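Local coordinates for protein FdhC (Acinetobacter nosocomialis, PDB 5KTC) that catalyses the N-acylation of a dTDP-linked amino sugar with a 3-hydroxybutanoyl group carried by coenzyme A, as a GNAT-superfamily acyltransferase, at residues 66-71 / 78-83; 147-152 / 159-164; 15-20 / 53-58. All blocks are in the same frame, centred on the assembly; numbering follows the deposited sequence.

Contact 1. Residues 66-71 / 78-83; sequences FIIFRS and GTVRLY. With FUH ([[(2~{R},3~{S},5~{R})-5-[5-methyl-2,4-bis(oxidanylidene)pyrimidin-1-yl]-3-oxidanyl-oxolan-2-yl]methoxy-oxidanyl-phosphoryl] [(2~{R},3~{R},4~{S},5~{R},6~{R})-6-methyl-3,5-bis(oxidanyl)-4-[[(3~{R})-3-oxidanylbutanoyl]amino]oxan-2-yl] hydrogen phosphate), chain C.
Ile68 lies against the backbone of Gly78 and Thr79, and its side chain can be followed atom by atom across the neighbouring strand. CB rests 3.8 Å from Gly78 O. With CG1 set anti to its own carbonyl carbon (chi1 -55°), the longer branch turns over the glycine, CG1 passing 3.9 Å from Gly78 C where no side chain intervenes. CD1 then comes to 3.5 Å from Thr79 O and ends beside Val80 CB. Phe66 continues this apolar face, its CE1 touching Leu82 CD1 at 4.1 Å, while Trp97 and Leu99, both of which bind coenzyme A, adjoin Val80 and Ile68.

Beneath these side chains, strands 63-70 and 75-86 form an antiparallel beta hairpin in the GNAT sheet. Phe66 and Val80 are a hydrogen-bonded pair exchanging two N-H...O bonds, as are Ile68 and Gly78; between them the non-hydrogen-bonded pair Ile67 and Thr79 puts its side chains on the opposite face.

Further along the second strand the chemistry becomes polar. Arg81 NH2 donates to the phosphate oxygen O10 of FUH over 2.9 Å, and Tyr83 OH shares a 2.8 Å hydrogen bond with the sugar oxygen O5. The guanidinium is sandwiched between the Tyr83 ring, with NH2 3.7 Å above its centre, and the thymine methyl C18 of FUH. Glu63 and Ser96 hold its remaining nitrogens. A positive group thus fixed in rotation probably helps to neutralise the diphosphate, while the tyrosine hydroxyl holds the sugar beside it through O5.

Contact 2. Residues 147-152 / 159-164; sequences GAQKIS and YYIFPK
Tyr160 leans obliquely on the opposite strand, its CD2 lying 3.6 Å from Lys150 CA and close to Ala148 CB. The Phe130 ring meets it with planes about 15° apart, and its hydroxyl is bonded to His140. Phe162 brings the CD2 and CE2 side of its ring obliquely against the backbone of Gly147 and Ala148, CD2 standing 3.6 Å from Ala148 N, and Tyr116 stacks with the same ring. Tyr159 projects from the other side of the sheet: Ser152 C lies at its edge, in plane, Ser152 OG approaches it obliquely, and Asp154 and Asn157 take its hydroxyl.

These rings hang from the antiparallel hairpin of strands 149-153 and 157-163, at one edge of the GNAT sheet, and the hairpin contains a classic beta bulge. Ile151 and Ser152 both face Tyr159, whose carbonyl oxygen accepts a 3.0 Å bond from Ile151 N and a weak one from Ser152 N. Tyr159 N answers with a nearly straight bond to Ser152 O. Before the bulge the pairing is regular, Gln149 and Ile161 exchanging two backbone bonds. Gly147 closes the preceding helix in a Schellman motif, and after Ala148 the chain enters this pairing.

On the Gln149 face, Ile161 has CG1 placed between its backbone N and carbonyl carbon (chi1 78°); this setting, with a second torsion of -60°, carries CD1 to within 3.3 Å of Gln149 O and 3.6 Å of Gln149 CB. Ile151 crosses Ile161 at about a right angle, and its CD1 presses on Ile161 CG2 at 3.4 Å, tighter than usual carbon contact.

Contact 3. Residues 15-20 / 53-58; sequences LVEEND and NYKNRE. With EDO (1,2-ethanediol), chain B.
Val16 and Lys55 meet where the chain leaves strand 11-15 for a short 3-10 turn and passes the side of helix 44-59, with Glu17 CA 8.0 Å from Lys55 CA. The lysine chain bends at its second torsion (chi2 -63°) and brings NZ to 2.6 Å from Val16 O, nearly in line with the carbonyl bond (C=O...N angle 167°). The same ammonium forms a salt bridge with Glu58 OE2 at 2.7 Å, meeting the carboxylate on its syn side. Glu17 OE2 completes the network through a long salt bridge of 3.7 Å to Lys55 NZ.

Leu15 reaches over these charges, its CD1 lying 3.7 Å from Glu58 OE1, while Leu15 CD2 approaches Tyr54 OH. That hydroxyl pairs with Tyr65 N and bonds weakly to Glu58 OE2. At the far end, Asp20 OD2 takes Glu17 N in a 2.6 Å bond and also pairs with Arg14; Asp20 OD1 accepts a hydrogen bond from an ethanediol, probably from the crystallisation liquor.

The contact fastens the loop between the first strand and first helix of the GNAT domain to helix 44-59: one ammonium serves a main-chain carbonyl and two acids, and its charge probably eases the repulsion between Glu17 and Glu58.

Contacts 1 and 3 touch: their centres are 12 Å apart, and Phe66 CE2 packs on Leu15 CD2 at 3.4 Å while Ile67 meets Val16, so the loop and helix of contact 3 flank the hairpin of contact 1. Contact 2 stands apart, with centres about 21 Å from contact 1 and 28 Å from contact 3, yet it shares the seven-stranded sheet with contact 1. Between the two hairpins run strands 91-99 and 127-133, whose splaying in GNAT enzymes makes room for coenzyme A. Contact 1 grips the nucleotide sugar directly, whereas the side chains of Val16 and Tyr160 each stay clear of it, with nearest atoms about 7 Å away.

Contact 1. Residues 66-71 / 78-83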
loop_
_atom_site.group_PDB
_atom_site.type_symbol
_atom_site.label_atom_id
_atom_site.label_comp_id
_atom_site.label_asym_id
_atom_site.label_seq_id
_atom_site.Cartn_x
_atom_site.Cartn_y
_atom_site.Cartn_z
ATOM N N PHE A 66 7.623 0.051 -0.996
ATOM C CA PHE A 66 7.772 1.440 -0.575
ATOM C C PHE A 66 7.761 1.629 0.934
ATOM O O PHE A 66 7.053 0.935 1.654
ATOM C CB PHE A 66 6.640 2.319 -1.147
ATOM C CG PHE A 66 6.543 2.293 -2.655
ATOM C CD1 PHE A 66 5.848 1.308 -3.284
ATOM C CD2 PHE A 66 7.102 3.290 -3.410
ATOM C CE1 PHE A 66 5.746 1.231 -4.652
ATOM C CE2 PHE A 66 7.039 3.258 -4.785
ATOM C CZ PHE A 66 6.341 2.229 -5.430
ATOM N N ILE A 67 8.576 2.576 1.386
ATOM C CA ILE A 67 8.417 3.165 2.705
ATOM C C ILE A 67 7.403 4.322 2.552
ATOM O O ILE A 67 7.477 5.047 1.563
ATOM C CB ILE A 67 9.724 3.740 3.265
ATOM C CG1 ILE A 67 10.828 2.692 3.246
ATOM C CG2 ILE A 67 9.491 4.309 4.642
ATOM C CD1 ILE A 67 10.554 1.441 4.073
ATOM N N ILE A 68 6.492 4.393 3.515
ATOM C CA ILE A 68 5.524 5.447 3.630
ATOM C C ILE A 68 6.107 6.457 4.618
ATOM O O ILE A 68 6.514 6.060 5.726
ATOM C CB ILE A 68 4.167 4.956 4.134
ATOM C CG1 ILE A 68 3.592 3.806 3.273
ATOM C CG2 ILE A 68 3.205 6.149 4.176
ATOM C CD1 ILE A 68 2.341 3.165 3.869
ATOM N N PHE A 69 6.099 7.737 4.249
ATOM C CA PHE A 69 6.668 8.827 5.063
ATOM C C PHE A 69 5.593 9.840 5.380
ATOM O O PHE A 69 4.718 10.025 4.571
ATOM C CB PHE A 69 7.783 9.571 4.311
ATOM C CG PHE A 69 9.105 8.887 4.364
ATOM C CD1 PHE A 69 9.460 7.916 3.380
ATOM C CD2 PHE A 69 10.010 9.203 5.395
ATOM C CE1 PHE A 69 10.703 7.281 3.452
ATOM C CE2 PHE A 69 11.229 8.553 5.458
ATOM C CZ PHE A 69 11.572 7.597 4.488
ATOM N N ARG A 70 5.681 10.470 6.550
ATOM C CA ARG A 70 4.905 11.682 6.795
ATOM C C ARG A 70 5.664 12.927 6.292
ATOM O O ARG A 70 6.877 13.111 6.523
ATOM C CB ARG A 70 4.338 11.759 8.187
ATOM C CG ARG A 70 5.270 11.986 9.295
ATOM C CD ARG A 70 4.543 11.921 10.604
ATOM N NE ARG A 70 3.800 13.171 10.810
ATOM C CZ ARG A 70 2.793 13.325 11.647
ATOM N NH1 ARG A 70 2.299 12.292 12.315
ATOM N NH2 ARG A 70 2.220 14.528 11.759
ATOM N N SER A 71 4.938 13.710 5.493
ATOM C CA SER A 71 5.452 14.871 4.810
ATOM C C SER A 71 5.934 16.005 5.704
ATOM O O SER A 71 6.802 16.727 5.288
ATOM C CB SER A 71 4.342 15.495 3.957
ATOM O OG SER A 71 3.931 14.541 3.003
ATOM N N GLY A 78 5.541 3.764 7.746
ATOM C CA GLY A 78 5.089 2.439 7.363
ATOM C C GLY A 78 5.601 1.895 6.058
ATOM O O GLY A 78 6.601 2.389 5.520
ATOM N N THR A 79 4.909 0.844 5.570
ATOM C CA THR A 79 5.306 0.159 4.393
ATOM C C THR A 79 4.131 -0.140 3.515
ATOM O O THR A 79 2.976 -0.235 3.985
ATOM C CB THR A 79 6.010 -1.179 4.682
ATOM O OG1 THR A 79 5.142 -2.068 5.410
ATOM C CG2 THR A 79 7.243 -0.911 5.430
ATOM N N VAL A 80 4.409 -0.348 2.224
ATOM C CA VAL A 80 3.376 -0.933 1.358
ATOM C C VAL A 80 4.027 -1.504 0.142
ATOM O O VAL A 80 5.111 -1.034 -0.254
ATOM C CB VAL A 80 2.244 0.090 1.007
ATOM C CG1 VAL A 80 2.764 1.169 0.049
ATOM C CG2 VAL A 80 1.011 -0.622 0.449
ATOM N N ARG A 81 3.402 -2.501 -0.436
ATOM C CA ARG A 81 4.047 -3.257 -1.577
ATOM C C ARG A 81 3.079 -3.658 -2.652
ATOM O O ARG A 81 1.967 -4.078 -2.356
ATOM C CB ARG A 81 4.695 -4.511 -1.007
ATOM C CG ARG A 81 5.657 -5.278 -1.896
ATOM C CD ARG A 81 6.555 -6.239 -1.081
ATOM N NE ARG A 81 5.754 -7.244 -0.413
ATOM C CZ ARG A 81 5.641 -8.571 -0.631
ATOM N NH1 ARG A 81 6.367 -9.268 -1.502
ATOM N NH2 ARG A 81 4.768 -9.222 0.116
ATOM N N LEU A 82 3.543 -3.568 -3.911
ATOM C CA LEU A 82 2.925 -4.122 -5.081
ATOM C C LEU A 82 3.744 -5.280 -5.589
ATOM O O LEU A 82 4.950 -5.176 -5.712
ATOM C CB LEU A 82 2.830 -3.133 -6.228
ATOM C CG LEU A 82 1.845 -1.997 -5.990
ATOM C CD1 LEU A 82 2.338 -1.050 -4.902
ATOM C CD2 LEU A 82 1.673 -1.291 -7.291
ATOM N N TYR A 83 3.092 -6.406 -5.823
ATOM C CA TYR A 83 3.818 -7.668 -6.061
ATOM C C TYR A 83 2.896 -8.675 -6.804
ATOM O O TYR A 83 1.667 -8.481 -6.951
ATOM C CB TYR A 83 4.368 -8.196 -4.681
ATOM C CG TYR A 83 3.313 -8.681 -3.681
ATOM C CD1 TYR A 83 2.536 -7.799 -2.970
ATOM C CD2 TYR A 83 3.115 -10.084 -3.421
ATOM C CE1 TYR A 83 1.592 -8.252 -2.055
ATOM C CE2 TYR A 83 2.198 -10.541 -2.484
ATOM C CZ TYR A 83 1.403 -9.636 -1.811
ATOM O OH TYR A 83 0.499 -10.030 -0.844
HETATM O O1 FUH C . -1.485 -6.199 3.423
HETATM C C1 FUH C . -2.296 -6.951 2.893
HETATM C C2 FUH C . -3.394 -6.467 2.005
HETATM C C3 FUH C . -3.762 -5.031 2.273
HETATM O O2 FUH C . -4.812 -4.930 3.267
HETATM C C4 FUH C . -4.304 -4.378 1.026
HETATM N N1 FUH C . -2.232 -8.334 3.049
HETATM C C5 FUH C . -1.027 -8.956 3.606
HETATM C C6 FUH C . -1.382 -10.022 4.659
HETATM O O3 FUH C . -2.210 -10.923 4.059
HETATM C C7 FUH C . -0.197 -10.836 5.125
HETATM C C8 FUH C . -0.563 -12.092 5.952
HETATM O O4 FUH C . 0.567 -11.302 3.999
HETATM C C9 FUH C . -0.227 -9.595 2.486
HETATM O O5 FUH C . 0.310 -8.617 1.582
HETATM C C10 FUH C . 0.946 -10.296 3.044
HETATM O O6 FUH C . 1.764 -9.318 3.668
HETATM P P1 FUH C . 3.235 -9.624 4.118
HETATM O O7 FUH C . 3.299 -10.311 5.432
HETATM O O8 FUH C . 3.885 -8.242 4.184
HETATM O O9 FUH C . 4.067 -10.305 2.946
HETATM P P2 FUH C . 4.197 -11.828 2.470
HETATM O O10 FUH C . 3.948 -11.845 1.002
HETATM O O11 FUH C . 3.191 -12.630 3.286
HETATM O O12 FUH C . 5.703 -12.070 2.842
HETATM C C11 FUH C . 6.447 -13.093 2.172
HETATM C C12 FUH C . 7.522 -13.579 3.110
HETATM C C13 FUH C . 7.020 -13.856 4.543
HETATM O O13 FUH C . 7.711 -14.963 5.150
HETATM C C14 FUH C . 7.426 -12.626 5.343
HETATM C C15 FUH C . 8.687 -12.213 4.625
HETATM O O14 FUH C . 8.547 -12.586 3.230
HETATM N N2 FUH C . 8.962 -10.761 4.549
HETATM C C16 FUH C . 8.143 -9.926 3.850
HETATM C C17 FUH C . 8.457 -8.571 3.736
HETATM C C18 FUH C . 7.587 -7.607 2.957
HETATM C C19 FUH C . 9.633 -8.115 4.407
HETATM O O15 FUH C . 9.990 -6.872 4.284
HETATM N N3 FUH C . 10.421 -8.959 5.087
HETATM C C20 FUH C . 10.102 -10.257 5.112
HETATM O O16 FUH C . 10.869 -11.079 5.806
#

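Contact 2. Residues 147-152 / 159-164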
loop_
_atom_site.group_PDB
_atom_site.type_symbol
_atom_site.label_atom_id
_atom_site.label_comp_id
_atom_site.label_asym_id
_atom_site.label_seq_id
_atom_site.Cartn_x
_atom_site.Cartn_y
_atom_site.Cartn_z
ATOM N N GLY A 147 -14.374 0.463 -2.177
ATOM C CA GLY A 147 -14.980 -0.170 -3.393
ATOM C C GLY A 147 -14.430 -1.488 -3.852
ATOM O O GLY A 147 -14.702 -1.926 -4.992
ATOM N N ALA A 148 -13.649 -2.135 -2.999
ATOM C CA ALA A 148 -13.151 -3.481 -3.261
ATOM C C ALA A 148 -14.333 -4.461 -3.306
ATOM O O ALA A 148 -15.329 -4.258 -2.651
ATOM C CB ALA A 148 -12.178 -3.932 -2.197
ATOM N N GLN A 149 -14.233 -5.445 -4.157
ATOM C CA GLN A 149 -15.268 -6.443 -4.237
ATOM C C GLN A 149 -14.733 -7.721 -3.575
ATOM O O GLN A 149 -13.726 -8.323 -3.933
ATOM C CB GLN A 149 -15.739 -6.626 -5.679
ATOM C CG GLN A 149 -17.075 -7.381 -5.816
ATOM C CD GLN A 149 -17.318 -8.055 -7.204
ATOM O OE1 GLN A 149 -18.133 -9.013 -7.317
ATOM N NE2 GLN A 149 -16.599 -7.596 -8.246
ATOM N N LYS A 150 -15.488 -8.121 -2.572
ATOM C CA LYS A 150 -15.328 -9.357 -1.875
ATOM C C LYS A 150 -15.644 -10.406 -2.908
ATOM O O LYS A 150 -16.804 -10.501 -3.331
ATOM C CB LYS A 150 -16.354 -9.285 -0.698
ATOM C CG LYS A 150 -16.277 -10.356 0.372
ATOM C CD LYS A 150 -16.843 -9.897 1.739
ATOM C CE LYS A 150 -16.891 -11.135 2.669
ATOM N NZ LYS A 150 -17.480 -11.065 4.049
ATOM N N ILE A 151 -14.621 -11.062 -3.448
ATOM C CA ILE A 151 -14.813 -12.190 -4.320
ATOM C C ILE A 151 -15.245 -13.397 -3.450
ATOM O O ILE A 151 -16.293 -14.015 -3.714
ATOM C CB ILE A 151 -13.538 -12.795 -4.928
ATOM C CG1 ILE A 151 -12.911 -12.031 -6.043
ATOM C CG2 ILE A 151 -13.813 -14.181 -5.529
ATOM C CD1 ILE A 151 -11.418 -12.452 -6.095
ATOM N N SER A 152 -14.389 -13.756 -2.467
ATOM C CA SER A 152 -14.337 -15.153 -1.889
ATOM C C SER A 152 -13.440 -15.289 -0.660
ATOM O O SER A 152 -13.233 -14.291 -0.008
ATOM C CB SER A 152 -13.756 -16.156 -2.871
ATOM O OG SER A 152 -12.371 -16.072 -2.832
ATOM N N TYR A 159 -10.715 -12.724 0.175
ATOM C CA TYR A 159 -9.978 -12.372 -1.043
ATOM C C TYR A 159 -10.774 -11.309 -1.774
ATOM O O TYR A 159 -12.021 -11.417 -1.912
ATOM C CB TYR A 159 -9.813 -13.593 -1.936
ATOM C CG TYR A 159 -8.950 -14.567 -1.293
ATOM C CD1 TYR A 159 -7.589 -14.431 -1.366
ATOM C CD2 TYR A 159 -9.487 -15.576 -0.475
ATOM C CE1 TYR A 159 -6.758 -15.249 -0.687
ATOM C CE2 TYR A 159 -8.658 -16.437 0.192
ATOM C CZ TYR A 159 -7.319 -16.294 0.094
ATOM O OH TYR A 159 -6.400 -17.090 0.757
ATOM N N TYR A 160 -10.073 -10.262 -2.214
ATOM C CA TYR A 160 -10.719 -9.136 -2.849
ATOM C C TYR A 160 -10.098 -8.858 -4.195
ATOM O O TYR A 160 -8.937 -9.163 -4.417
ATOM C CB TYR A 160 -10.543 -7.864 -1.986
ATOM C CG TYR A 160 -11.244 -7.905 -0.661
ATOM C CD1 TYR A 160 -10.615 -8.391 0.480
ATOM C CD2 TYR A 160 -12.537 -7.429 -0.546
ATOM C CE1 TYR A 160 -11.309 -8.460 1.685
ATOM C CE2 TYR A 160 -13.194 -7.435 0.663
ATOM C CZ TYR A 160 -12.566 -7.960 1.772
ATOM O OH TYR A 160 -13.276 -7.967 2.938
ATOM N N ILE A 161 -10.862 -8.162 -5.023
ATOM C CA ILE A 161 -10.306 -7.472 -6.169
ATOM C C ILE A 161 -10.785 -6.003 -6.188
ATOM O O ILE A 161 -11.839 -5.636 -5.669
ATOM C CB ILE A 161 -10.564 -8.093 -7.559
ATOM C CG1 ILE A 161 -11.932 -7.807 -8.043
ATOM C CG2 ILE A 161 -10.289 -9.592 -7.592
ATOM C CD1 ILE A 161 -12.997 -8.323 -7.167
ATOM N N PHE A 162 -9.984 -5.172 -6.834
ATOM C CA PHE A 162 -10.291 -3.722 -6.907
ATOM C C PHE A 162 -10.107 -3.337 -8.388
ATOM O O PHE A 162 -9.063 -3.545 -8.951
ATOM C CB PHE A 162 -9.418 -2.934 -5.918
ATOM C CG PHE A 162 -9.833 -1.501 -5.780
ATOM C CD1 PHE A 162 -9.447 -0.565 -6.708
ATOM C CD2 PHE A 162 -10.656 -1.105 -4.737
ATOM C CE1 PHE A 162 -9.903 0.734 -6.653
ATOM C CE2 PHE A 162 -11.108 0.200 -4.684
ATOM C CZ PHE A 162 -10.713 1.116 -5.631
ATOM N N PRO A 163 -11.177 -2.953 -9.064
ATOM C CA PRO A 163 -11.057 -2.735 -10.508
ATOM C C PRO A 163 -10.549 -1.325 -10.823
ATOM O O PRO A 163 -10.836 -0.394 -10.057
ATOM C CB PRO A 163 -12.513 -2.873 -10.997
ATOM C CG PRO A 163 -13.289 -2.398 -9.874
ATOM C CD PRO A 163 -12.554 -2.863 -8.617
ATOM N N LYS A 164 -9.835 -1.197 -11.944
ATOM C CA LYS A 164 -9.318 0.095 -12.443
ATOM C C LYS A 164 -10.459 1.120 -12.552
ATOM O O LYS A 164 -10.271 2.254 -12.271
ATOM C CB LYS A 164 -8.618 -0.095 -13.796
ATOM C CG LYS A 164 -8.043 1.164 -14.379
ATOM C CD LYS A 164 -7.172 0.966 -15.607
ATOM C CE LYS A 164 -6.408 2.256 -15.880
ATOM N NZ LYS A 164 -5.760 2.173 -17.224
#

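Contact 3. Residues 15-20 / 53-58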
loop_
_atom_site.group_PDB
_atom_site.type_symbol
_atom_site.label_atom_id
_atom_site.label_comp_id
_atom_site.label_asym_id
_atom_site.label_seq_id
_atom_site.Cartn_x
_atom_site.Cartn_y
_atom_site.Cartn_z
ATOM N N LEU A 15 10.807 4.229 -2.915
ATOM C CA LEU A 15 11.223 2.807 -2.946
ATOM C C LEU A 15 12.125 2.385 -1.800
ATOM O O LEU A 15 13.027 3.137 -1.385
ATOM C CB LEU A 15 11.902 2.512 -4.273
ATOM C CG LEU A 15 10.974 2.603 -5.506
ATOM C CD1 LEU A 15 11.701 2.504 -6.839
ATOM C CD2 LEU A 15 9.908 1.526 -5.424
ATOM N N VAL A 16 11.884 1.171 -1.304
ATOM C CA VAL A 16 12.706 0.553 -0.249
ATOM C C VAL A 16 14.171 0.416 -0.667
ATOM O O VAL A 16 14.457 0.091 -1.831
ATOM C CB VAL A 16 12.100 -0.805 0.167
ATOM C CG1 VAL A 16 13.037 -1.648 1.024
ATOM C CG2 VAL A 16 10.820 -0.508 0.925
ATOM N N GLU A 17 15.071 0.694 0.269
ATOM C CA GLU A 17 16.540 0.413 0.061
ATOM C C GLU A 17 17.013 -0.541 1.175
ATOM O O GLU A 17 16.331 -0.683 2.217
ATOM C CB GLU A 17 17.359 1.709 0.108
ATOM C CG GLU A 17 16.990 2.853 -0.847
ATOM C CD GLU A 17 17.170 2.514 -2.313
ATOM O OE1 GLU A 17 16.573 3.208 -3.154
ATOM O OE2 GLU A 17 17.922 1.570 -2.645
ATOM N N GLU A 18 18.180 -1.180 0.989
ATOM C CA GLU A 18 18.765 -2.063 2.038
ATOM C C GLU A 18 18.877 -1.409 3.403
ATOM O O GLU A 18 18.657 -2.055 4.460
ATOM C CB GLU A 18 20.153 -2.613 1.624
ATOM C CG GLU A 18 20.072 -3.856 0.766
ATOM C CD GLU A 18 21.451 -4.437 0.460
ATOM O OE1 GLU A 18 22.231 -4.660 1.425
ATOM O OE2 GLU A 18 21.735 -4.654 -0.736
ATOM N N ASN A 19 19.171 -0.122 3.390
ATOM C CA ASN A 19 19.257 0.651 4.586
ATOM C C ASN A 19 17.949 0.825 5.369
ATOM O O ASN A 19 18.009 1.235 6.517
ATOM C CB ASN A 19 19.869 2.050 4.285
ATOM C CG ASN A 19 20.720 2.594 5.441
ATOM O OD1 ASN A 19 20.554 2.207 6.613
ATOM N ND2 ASN A 19 21.673 3.498 5.110
ATOM N N ASP A 20 16.778 0.502 4.779
ATOM C CA ASP A 20 15.492 0.547 5.509
ATOM C C ASP A 20 15.279 -0.727 6.358
ATOM O O ASP A 20 14.209 -0.890 6.994
ATOM C CB ASP A 20 14.314 0.643 4.525
ATOM C CG ASP A 20 14.343 1.965 3.681
ATOM O OD1 ASP A 20 14.529 2.999 4.347
ATOM O OD2 ASP A 20 14.219 1.938 2.437
ATOM N N ASN A 53 17.351 -9.265 -2.518
ATOM C CA ASN A 53 16.575 -10.120 -3.410
ATOM C C ASN A 53 15.382 -9.397 -3.997
ATOM O O ASN A 53 15.093 -9.465 -5.221
ATOM C CB ASN A 53 16.100 -11.380 -2.644
ATOM C CG ASN A 53 17.252 -12.326 -2.386
ATOM O OD1 ASN A 53 17.555 -12.708 -1.243
ATOM N ND2 ASN A 53 17.976 -12.609 -3.464
ATOM N N TYR A 54 14.732 -8.656 -3.127
ATOM C CA TYR A 54 13.614 -7.806 -3.545
ATOM C C TYR A 54 14.096 -6.832 -4.661
ATOM O O TYR A 54 13.416 -6.671 -5.640
ATOM C CB TYR A 54 12.979 -7.043 -2.363
ATOM C CG TYR A 54 12.349 -5.756 -2.931
ATOM C CD1 TYR A 54 11.213 -5.800 -3.736
ATOM C CD2 TYR A 54 12.994 -4.553 -2.784
ATOM C CE1 TYR A 54 10.730 -4.641 -4.359
ATOM C CE2 TYR A 54 12.530 -3.403 -3.397
ATOM C CZ TYR A 54 11.385 -3.444 -4.149
ATOM O OH TYR A 54 10.938 -2.248 -4.739
ATOM N N LYS A 55 15.284 -6.254 -4.491
ATOM C CA LYS A 55 15.816 -5.301 -5.460
ATOM C C LYS A 55 16.046 -5.866 -6.863
ATOM O O LYS A 55 15.895 -5.136 -7.859
ATOM C CB LYS A 55 17.068 -4.596 -4.951
ATOM C CG LYS A 55 16.790 -3.393 -4.040
ATOM C CD LYS A 55 16.037 -2.261 -4.745
ATOM C CE LYS A 55 16.177 -0.953 -4.033
ATOM N NZ LYS A 55 15.076 -0.025 -4.352
ATOM N N ASN A 56 16.383 -7.156 -6.928
ATOM C CA ASN A 56 16.476 -7.856 -8.208
ATOM C C ASN A 56 15.142 -7.954 -8.869
ATOM O O ASN A 56 15.035 -7.741 -10.079
ATOM C CB ASN A 56 17.004 -9.275 -8.057
ATOM C CG ASN A 56 18.411 -9.337 -7.512
ATOM O OD1 ASN A 56 19.234 -8.415 -7.677
ATOM N ND2 ASN A 56 18.699 -10.447 -6.824
ATOM N N ARG A 57 14.116 -8.282 -8.083
ATOM C CA ARG A 57 12.745 -8.340 -8.582
ATOM C C ARG A 57 12.296 -6.960 -9.073
ATOM O O ARG A 57 11.696 -6.841 -10.142
ATOM C CB ARG A 57 11.816 -8.921 -7.518
ATOM C CG ARG A 57 12.131 -10.335 -7.142
ATOM C CD ARG A 57 10.996 -11.112 -6.487
ATOM N NE ARG A 57 10.610 -10.570 -5.176
ATOM C CZ ARG A 57 11.339 -10.606 -4.067
ATOM N NH1 ARG A 57 12.561 -11.154 -4.039
ATOM N NH2 ARG A 57 10.870 -10.025 -2.960
ATOM N N GLU A 58 12.688 -5.925 -8.330
ATOM C CA GLU A 58 12.344 -4.535 -8.692
ATOM C C GLU A 58 13.045 -4.165 -10.020
ATOM O O GLU A 58 12.410 -3.648 -10.913
ATOM C CB GLU A 58 12.761 -3.569 -7.606
ATOM C CG GLU A 58 12.277 -2.140 -7.805
ATOM C CD GLU A 58 13.087 -1.120 -6.999
ATOM O OE1 GLU A 58 13.858 -0.353 -7.613
ATOM O OE2 GLU A 58 12.997 -1.049 -5.741
HETATM C C1 EDO B . 14.020 5.798 7.370
HETATM O O1 EDO B . 14.814 6.079 6.198
HETATM C C2 EDO B . 13.413 4.404 7.274
HETATM O O2 EDO B . 14.380 3.440 6.828
#